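Side-chain contacts in anabena Tic22 (Anabaena sp., PDB 4EV1), which probably acts as a chaperone in protein transport, as a cyanobacterial member of the Tic22-like family associated with thylakoids: residues Y48-R51 against Q52-Q55; A105-P108 against V109-E112; V210-P213 against E214-E217; R216-I219 against R220-P223. One frame throughout, in Å; residues are numbered along the deposited sequence.

Overall arrangement
From the N terminus, interaction 1 comes first, where strand 43-48 turns into helix 51-63. Interaction 2 lies at a later junction of the same kind, from strand 102-107 into helix 110-121. The two strands run parallel in one sheet, and a salt bridge from Glu53 to Lys107 joins the helix start of the first contact to the strand end of the second. Interaction 3 opens helix 213-220 after strand 207-210, and interaction 4 closes the same helix; these two overlap at Arg216 and Glu217. Every contact is local, so none closes a long loop, and only the last pair overlaps. Arg51 of interaction 1 packs on Tyr218 of interaction 4, bringing the C-terminal helix against the first junction.

Interaction 1: residues Y48-R51 against Q52-Q55; sequences YMSR and QEAQ
Ala54 sits over one face of the Tyr48 ring, its CA 3.8 Å from the ring centroid and only 8° off the ring normal, a CH-pi contact made squarely over the centre. The methyl group adds to it, Ala54 CB lying 3.7 Å from Tyr48 CD1. Tyr48 CG is anti to its carbonyl carbon (chi1 -67°), which turns the ring under the first turn of the helix. Glu53 approaches the same ring obliquely through CB, with its carboxylate plane nearly perpendicular to the ring, at 88°. With an alanine in place of Tyr48, Ala54 would probably lose the aromatic surface beneath its CA, and a gap would be likely to open below the start of the helix. This is the N-terminal end of helix 51-63, reached from strand 43-48 through Met49 and Ser50, and Ser50 is its N-cap. The hydroxyl oxygen OG of Ser50 accepts from Glu53 N at 3.0 Å in a nearly straight bond. The carbonyl of the same residue takes Ala54 N, 3.1 Å from Ser50 O, and Gln55 N bonds to Arg51 O in the next step of the helix. The CB and CG of Glu53 pack beside the Ser50 side chain. Beyond this shell a water, in plane at the edge of the Tyr48 ring, accepts from Ser50 N and donates to Glu53 OE1, 2.7 Å from the water oxygen. That carboxylate oxygen is also salt-bridged to Lys107, while Tyr17 and Val80 pack against Ala54.

Interaction 2: residues A105-P108 against V109-E112; sequences AFKP and VDQE. With EDO (1,2-ethanediol), chain F.
Lys107 reaches forward along the chain to Asp110; the two side chains cross at a slant, and the ammonium group stands above the carboxylate plane. The salt bridge spans 3.0 Å from Lys107 NZ to Asp110 OD1, a hydrogen bond that meets the oxygen from 56° out of that plane. The lysine leaves the backbone with CG anti to its N (chi1 178°) and then bends at chi2 and chi4, which brings the ammonium to the following peptide. There the same nitrogen donates to a main-chain carbonyl, with Lys107 NZ 2.9 Å from Pro108 O and nearly in line with the C=O bond. With Glu53 also bound to it, the ammonium is held by two carboxylates and one carbonyl; the two acids would probably favour its charged form. The arrangement spans a strand-to-helix junction: strand 102-107, at the margin of its three-stranded sheet, passes through Pro108 into helix 110-121, with Val109 at the N-cap position. The first turn is marked by the backbone bond from Glu112 N to Val109 O, 2.9 Å long. Val109 directs its branches to other neighbours, CG2 lying 3.6 Å from O1 of an ethanediol, probably from the crystallisation liquor, and its side chain touching Met49 and Ser50. Glu112 bends at chi2, and its OE2 lies only 2.4 Å from O2 of this ethanediol, too short for the modelled position to be trusted in detail. Ser164 OG and Lys165 N also bond to the Glu112 carboxylate.

Interaction 3: residues V210-P213 against E214-E217; sequences VPSP and ESRE. With EDO (1,2-ethanediol), chain G.
Helix 213-220 starts shortly after strand 207-210, across Pro211 and Ser212, with a serine N-cap followed by a proline in the first helical position. Ser212 OG accepts from Ser215 N at 3.1 Å, nearly straight, with OG placed between its backbone N and carbonyl carbon (chi1 69°), which directs it at the first turn. Ser212 O receives Arg216 N at 3.0 Å, and Pro213 O takes Glu217 N in the next step of the helix. The Arg216 chain bends at chi3 and folds back over the residues before the helix. Its guanidinium lies over Pro213, whose CA stands 3.6 Å above the plane and offset toward the rim. From there Arg216 NH1 donates to Pro211 O at 2.9 Å, in the carbonyl plane but with a bent 133° angle at the hydrogen, while the CG atoms of Pro211 and Arg216 are 3.9 Å apart. Glu214 lies alongside Pro213, the two side chains pointing the same way. Outside the turn, Ser215 OG is bonded to Tyr17 OH, and Asp167 of helix 165-175 forms a salt bridge with Arg216 NH1. One guanidinium nitrogen thus serves both a carbonyl before the helix and an acid on another helix, which probably restrains the arginine's orientation, its charge being likely balanced by Asp167.

Interaction 4: residues R216-I219 against R220-P223; sequences REYI and RTLP
The guanidinium of Arg220 has Glu217 CA over one face, 3.8 Å above the plane and over its centre, while Arg216 O approaches the group obliquely. The Tyr218 ring is likewise met at a slant, by Thr221 OG1 and by Leu222 CD2, the latter 4.1 Å from Tyr218 CZ. Both groups belong to the C-terminal end of helix 213-220, where the helical bonding gives way to the loop that follows. Arg220 N still bonds to Arg216 O in the helical i to i+4 pattern, at 3.1 Å. One step later the spacing shortens: Thr221 N turns to Tyr218 O at 2.9 Å, and Leu222 N to Ile219 O, both donors standing well above the carbonyl planes. Tyr218 O is gripped a second time, since Thr221 OG1 donates to it at 2.6 Å and lies in its carbonyl plane. That hydroxyl is held between the threonine's backbone N and carbonyl carbon (chi1 75°), which folds it back onto the last turn. Tyr218 itself has CG anti to its backbone N (chi1 178°), placing the ring where it touches both Leu222 and Tyr17 of strand 15-20. Replacing Tyr218 with a serine would probably take the packing surface from Leu222 CD2 and leave that methyl freer to move. A water bridges the end of the turn, donating to Ile219 O at 2.7 Å and to Leu222 O at 3.1 Å.

Interaction 1: residues Y48-R51 against Q52-Q55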
# COMPACT_ATOMS: atom_id res chain seq x y z
N TYR A 48 1.32 -4.91 -6.42
CA TYR A 48 2.38 -3.91 -6.53
C TYR A 48 1.91 -2.54 -6.08
O TYR A 48 0.82 -2.08 -6.46
CB TYR A 48 2.84 -3.78 -7.99
CG TYR A 48 3.54 -5.01 -8.54
CD1 TYR A 48 2.80 -6.05 -9.13
CD2 TYR A 48 4.92 -5.12 -8.51
CE1 TYR A 48 3.44 -7.20 -9.67
CE2 TYR A 48 5.56 -6.27 -9.04
CZ TYR A 48 4.81 -7.30 -9.60
OH TYR A 48 5.42 -8.42 -10.11
N MET A 49 2.79 -1.85 -5.37
CA MET A 49 2.59 -0.46 -5.00
C MET A 49 2.92 0.44 -6.15
O MET A 49 2.40 1.58 -6.19
CB MET A 49 3.45 -0.10 -3.80
CG MET A 49 3.07 -0.89 -2.52
SD MET A 49 1.33 -0.95 -2.11
CE MET A 49 1.00 0.74 -1.94
N SER A 50 3.75 -0.07 -7.08
CA SER A 50 4.19 0.70 -8.26
C SER A 50 3.66 0.12 -9.57
O SER A 50 3.92 -1.05 -9.90
CB SER A 50 5.73 0.73 -8.35
OG SER A 50 6.16 1.00 -9.67
N ARG A 51 2.95 0.94 -10.34
CA ARG A 51 2.44 0.52 -11.64
C ARG A 51 3.57 0.15 -12.59
O ARG A 51 3.49 -0.85 -13.30
CB ARG A 51 1.57 1.62 -12.25
CG ARG A 51 0.81 1.19 -13.50
CD ARG A 51 -0.37 2.10 -13.76
NE ARG A 51 -0.02 3.23 -14.62
CZ ARG A 51 -0.13 3.22 -15.95
NH1 ARG A 51 -0.59 2.14 -16.57
NH2 ARG A 51 0.22 4.29 -16.65
N GLN A 52 4.62 0.97 -12.60
CA GLN A 52 5.77 0.73 -13.48
C GLN A 52 6.42 -0.63 -13.18
O GLN A 52 6.82 -1.35 -14.11
CB GLN A 52 6.82 1.86 -13.39
CG GLN A 52 8.23 1.46 -13.96
CD GLN A 52 9.08 2.64 -14.44
OE1 GLN A 52 10.01 2.46 -15.22
NE2 GLN A 52 8.77 3.83 -13.96
N GLU A 53 6.51 -0.98 -11.89
CA GLU A 53 7.05 -2.30 -11.50
C GLU A 53 6.17 -3.43 -12.00
O GLU A 53 6.70 -4.44 -12.51
CB GLU A 53 7.28 -2.43 -9.96
CG GLU A 53 8.54 -1.77 -9.52
CD GLU A 53 8.78 -1.78 -8.00
OE1 GLU A 53 8.36 -2.75 -7.34
OE2 GLU A 53 9.43 -0.80 -7.49
N ALA A 54 4.85 -3.28 -11.86
CA ALA A 54 3.91 -4.28 -12.36
C ALA A 54 4.09 -4.48 -13.85
O ALA A 54 4.12 -5.59 -14.33
CB ALA A 54 2.40 -3.84 -12.06
N GLN A 55 4.17 -3.38 -14.57
CA GLN A 55 4.33 -3.45 -15.99
C GLN A 55 5.66 -4.11 -16.39
O GLN A 55 5.69 -4.86 -17.37
CB GLN A 55 4.17 -2.07 -16.61
CG GLN A 55 4.05 -2.15 -18.16
CD GLN A 55 2.86 -2.92 -18.69
OE1 GLN A 55 3.02 -3.93 -19.46
NE2 GLN A 55 1.69 -2.52 -18.30
O HOH W 1 5.86 -2.10 -6.54

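Interaction 2: residues A105-P108 against V109-E112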
# COMPACT_ATOMS: atom_id res chain seq x y z
N ALA A 105 0.23 -11.02 -2.10
CA ALA A 105 1.54 -10.63 -1.60
C ALA A 105 1.81 -9.22 -2.10
O ALA A 105 1.53 -8.97 -3.28
CB ALA A 105 2.59 -11.57 -2.13
N PHE A 106 2.21 -8.29 -1.23
CA PHE A 106 2.41 -6.88 -1.61
C PHE A 106 3.90 -6.50 -1.79
O PHE A 106 4.69 -6.68 -0.88
CB PHE A 106 1.76 -5.93 -0.61
CG PHE A 106 0.26 -5.98 -0.59
CD1 PHE A 106 -0.39 -7.02 0.04
CD2 PHE A 106 -0.50 -4.99 -1.20
CE1 PHE A 106 -1.78 -7.08 0.07
CE2 PHE A 106 -1.88 -5.07 -1.16
CZ PHE A 106 -2.50 -6.12 -0.53
N LYS A 107 4.23 -5.95 -2.95
CA LYS A 107 5.59 -5.47 -3.28
C LYS A 107 5.69 -3.97 -3.11
O LYS A 107 5.10 -3.19 -3.89
CB LYS A 107 5.94 -5.85 -4.72
CG LYS A 107 7.32 -5.39 -5.26
CD LYS A 107 8.49 -5.91 -4.47
CE LYS A 107 9.84 -5.47 -5.07
NZ LYS A 107 9.83 -4.01 -5.42
N PRO A 108 6.43 -3.54 -2.06
CA PRO A 108 6.63 -2.12 -1.88
C PRO A 108 7.62 -1.59 -2.92
O PRO A 108 8.35 -2.36 -3.52
CB PRO A 108 7.20 -1.99 -0.47
CG PRO A 108 7.79 -3.33 -0.12
CD PRO A 108 7.17 -4.36 -1.06
N VAL A 109 7.63 -0.28 -3.11
CA VAL A 109 8.54 0.37 -4.08
C VAL A 109 9.94 0.36 -3.50
O VAL A 109 10.12 0.69 -2.34
CB VAL A 109 8.07 1.79 -4.37
CG1 VAL A 109 9.09 2.54 -5.27
CG2 VAL A 109 6.68 1.76 -4.98
N ASP A 110 10.92 -0.06 -4.29
CA ASP A 110 12.29 -0.29 -3.78
C ASP A 110 12.88 0.95 -3.11
O ASP A 110 13.48 0.85 -2.05
CB ASP A 110 13.25 -0.74 -4.91
CG ASP A 110 12.97 -2.17 -5.39
OD1 ASP A 110 12.54 -3.02 -4.56
OD2 ASP A 110 13.21 -2.42 -6.60
N GLN A 111 12.67 2.11 -3.72
CA GLN A 111 13.16 3.39 -3.16
C GLN A 111 12.60 3.64 -1.74
O GLN A 111 13.26 4.24 -0.89
CB GLN A 111 12.74 4.54 -4.09
CG GLN A 111 13.41 5.89 -3.78
CD GLN A 111 14.93 5.81 -3.87
OE1 GLN A 111 15.49 4.92 -4.53
NE2 GLN A 111 15.62 6.73 -3.20
N GLU A 112 11.39 3.17 -1.48
CA GLU A 112 10.76 3.45 -0.18
C GLU A 112 11.24 2.50 0.90
O GLU A 112 11.33 2.87 2.07
CB GLU A 112 9.25 3.34 -0.28
CG GLU A 112 8.66 4.19 -1.36
CD GLU A 112 9.00 5.66 -1.30
OE1 GLU A 112 9.44 6.18 -0.25
OE2 GLU A 112 8.78 6.35 -2.32
C1 EDO F . 5.25 4.47 -2.60
O1 EDO F . 4.27 3.55 -3.05
C2 EDO F . 5.79 5.29 -3.76
O2 EDO F . 7.18 5.45 -3.84

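Interaction 3: residues V210-P213 against E214-E217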
# COMPACT_ATOMS: atom_id res chain seq x y z
N VAL A 210 -1.79 8.81 1.83
CA VAL A 210 -1.44 9.57 0.64
C VAL A 210 -0.54 8.68 -0.24
O VAL A 210 0.59 8.36 0.13
CB VAL A 210 -0.72 10.90 1.00
CG1 VAL A 210 -0.38 11.68 -0.25
CG2 VAL A 210 -1.59 11.78 1.96
N PRO A 211 -1.07 8.22 -1.39
CA PRO A 211 -0.20 7.42 -2.24
C PRO A 211 0.91 8.20 -2.93
O PRO A 211 1.03 9.40 -2.79
CB PRO A 211 -1.17 6.86 -3.26
CG PRO A 211 -2.22 7.93 -3.38
CD PRO A 211 -2.35 8.54 -2.03
N SER A 212 1.74 7.50 -3.68
CA SER A 212 2.95 8.07 -4.25
C SER A 212 2.61 9.11 -5.31
O SER A 212 1.47 9.15 -5.77
CB SER A 212 3.69 6.95 -4.95
OG SER A 212 2.94 6.54 -6.10
N PRO A 213 3.56 10.00 -5.66
CA PRO A 213 3.25 11.02 -6.67
C PRO A 213 2.79 10.39 -7.99
O PRO A 213 1.90 10.94 -8.67
CB PRO A 213 4.58 11.77 -6.87
CG PRO A 213 5.35 11.55 -5.66
CD PRO A 213 4.89 10.21 -5.06
N GLU A 214 3.41 9.28 -8.34
CA GLU A 214 3.07 8.58 -9.57
C GLU A 214 1.64 8.06 -9.57
O GLU A 214 0.93 8.17 -10.57
CB GLU A 214 4.04 7.44 -9.84
CG GLU A 214 5.49 7.89 -10.06
CD GLU A 214 6.31 8.27 -8.78
OE1 GLU A 214 5.89 8.05 -7.62
OE2 GLU A 214 7.43 8.81 -8.96
N SER A 215 1.21 7.50 -8.44
CA SER A 215 -0.18 7.02 -8.30
C SER A 215 -1.18 8.17 -8.29
O SER A 215 -2.29 8.05 -8.80
CB SER A 215 -0.29 6.15 -7.03
OG SER A 215 0.21 4.85 -7.30
N ARG A 216 -0.82 9.28 -7.64
CA ARG A 216 -1.72 10.45 -7.59
C ARG A 216 -1.96 10.98 -9.01
O ARG A 216 -3.10 11.26 -9.38
CB ARG A 216 -1.14 11.57 -6.72
CG ARG A 216 -1.13 11.22 -5.23
CD ARG A 216 -0.98 12.46 -4.40
NE ARG A 216 0.19 13.29 -4.76
CZ ARG A 216 1.42 13.16 -4.25
NH1 ARG A 216 1.72 12.18 -3.40
NH2 ARG A 216 2.39 14.01 -4.60
N GLU A 217 -0.88 11.09 -9.78
CA GLU A 217 -0.90 11.51 -11.18
C GLU A 217 -1.73 10.52 -12.02
O GLU A 217 -2.61 10.94 -12.74
CB GLU A 217 0.53 11.59 -11.72
CG GLU A 217 0.64 12.03 -13.22
CD GLU A 217 2.09 12.06 -13.75
OE1 GLU A 217 3.02 11.52 -13.12
OE2 GLU A 217 2.30 12.60 -14.87
C1 EDO G . 5.64 4.68 -7.92
O1 EDO G . 6.53 5.10 -6.90
C2 EDO G . 4.24 4.97 -7.38
O2 EDO G . 3.65 3.95 -6.56

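Interaction 4: residues R216-I219 against R220-P223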
# COMPACT_ATOMS: atom_id res chain seq x y z
N ARG A 216 -0.82 9.28 -7.64
CA ARG A 216 -1.72 10.45 -7.59
C ARG A 216 -1.96 10.98 -9.01
O ARG A 216 -3.10 11.26 -9.38
CB ARG A 216 -1.14 11.57 -6.72
CG ARG A 216 -1.13 11.22 -5.23
CD ARG A 216 -0.98 12.46 -4.40
NE ARG A 216 0.19 13.29 -4.76
CZ ARG A 216 1.42 13.16 -4.25
NH1 ARG A 216 1.72 12.18 -3.40
NH2 ARG A 216 2.39 14.01 -4.60
N GLU A 217 -0.88 11.09 -9.78
CA GLU A 217 -0.90 11.51 -11.18
C GLU A 217 -1.73 10.52 -12.02
O GLU A 217 -2.61 10.94 -12.74
CB GLU A 217 0.53 11.59 -11.72
CG GLU A 217 0.64 12.03 -13.22
CD GLU A 217 2.09 12.06 -13.75
OE1 GLU A 217 3.02 11.52 -13.12
OE2 GLU A 217 2.30 12.60 -14.87
N TYR A 218 -1.46 9.23 -11.89
CA TYR A 218 -2.23 8.22 -12.61
C TYR A 218 -3.72 8.31 -12.33
O TYR A 218 -4.54 8.22 -13.26
CB TYR A 218 -1.74 6.82 -12.27
CG TYR A 218 -2.52 5.74 -12.94
CD1 TYR A 218 -2.39 5.54 -14.31
CD2 TYR A 218 -3.41 4.94 -12.24
CE1 TYR A 218 -3.10 4.58 -14.95
CE2 TYR A 218 -4.15 3.95 -12.89
CZ TYR A 218 -3.98 3.78 -14.23
OH TYR A 218 -4.69 2.85 -14.93
N ILE A 219 -4.07 8.47 -11.05
CA ILE A 219 -5.46 8.51 -10.62
C ILE A 219 -6.15 9.72 -11.23
O ILE A 219 -7.30 9.59 -11.65
CB ILE A 219 -5.60 8.55 -9.08
CG1 ILE A 219 -5.37 7.18 -8.49
CG2 ILE A 219 -6.98 9.05 -8.64
CD1 ILE A 219 -5.04 7.29 -7.00
N ARG A 220 -5.45 10.84 -11.35
CA ARG A 220 -6.01 12.02 -12.00
C ARG A 220 -6.38 11.76 -13.47
O ARG A 220 -7.14 12.53 -14.01
CB ARG A 220 -5.07 13.26 -11.93
CG ARG A 220 -4.99 13.90 -10.58
CD ARG A 220 -4.10 15.19 -10.58
NE ARG A 220 -2.87 14.99 -9.81
CZ ARG A 220 -1.63 15.16 -10.27
NH1 ARG A 220 -1.40 15.59 -11.51
NH2 ARG A 220 -0.61 14.93 -9.48
N THR A 221 -5.85 10.70 -14.11
CA THR A 221 -6.17 10.40 -15.53
C THR A 221 -7.49 9.64 -15.74
O THR A 221 -7.95 9.45 -16.89
CB THR A 221 -5.04 9.60 -16.23
OG1 THR A 221 -5.04 8.23 -15.79
CG2 THR A 221 -3.65 10.28 -16.03
N LEU A 222 -8.07 9.17 -14.65
CA LEU A 222 -9.16 8.20 -14.68
C LEU A 222 -10.54 8.87 -14.65
O LEU A 222 -10.68 9.91 -14.01
CB LEU A 222 -9.03 7.28 -13.48
CG LEU A 222 -7.82 6.39 -13.41
CD1 LEU A 222 -7.95 5.48 -12.16
CD2 LEU A 222 -7.65 5.58 -14.71
N PRO A 223 -11.54 8.29 -15.34
CA PRO A 223 -12.92 8.73 -15.17
C PRO A 223 -13.31 8.49 -13.72
O PRO A 223 -12.78 7.60 -13.08
CB PRO A 223 -13.73 7.81 -16.07
CG PRO A 223 -12.75 6.98 -16.81
CD PRO A 223 -11.47 7.04 -16.10
O HOH W 2 -9.72 10.65 -11.20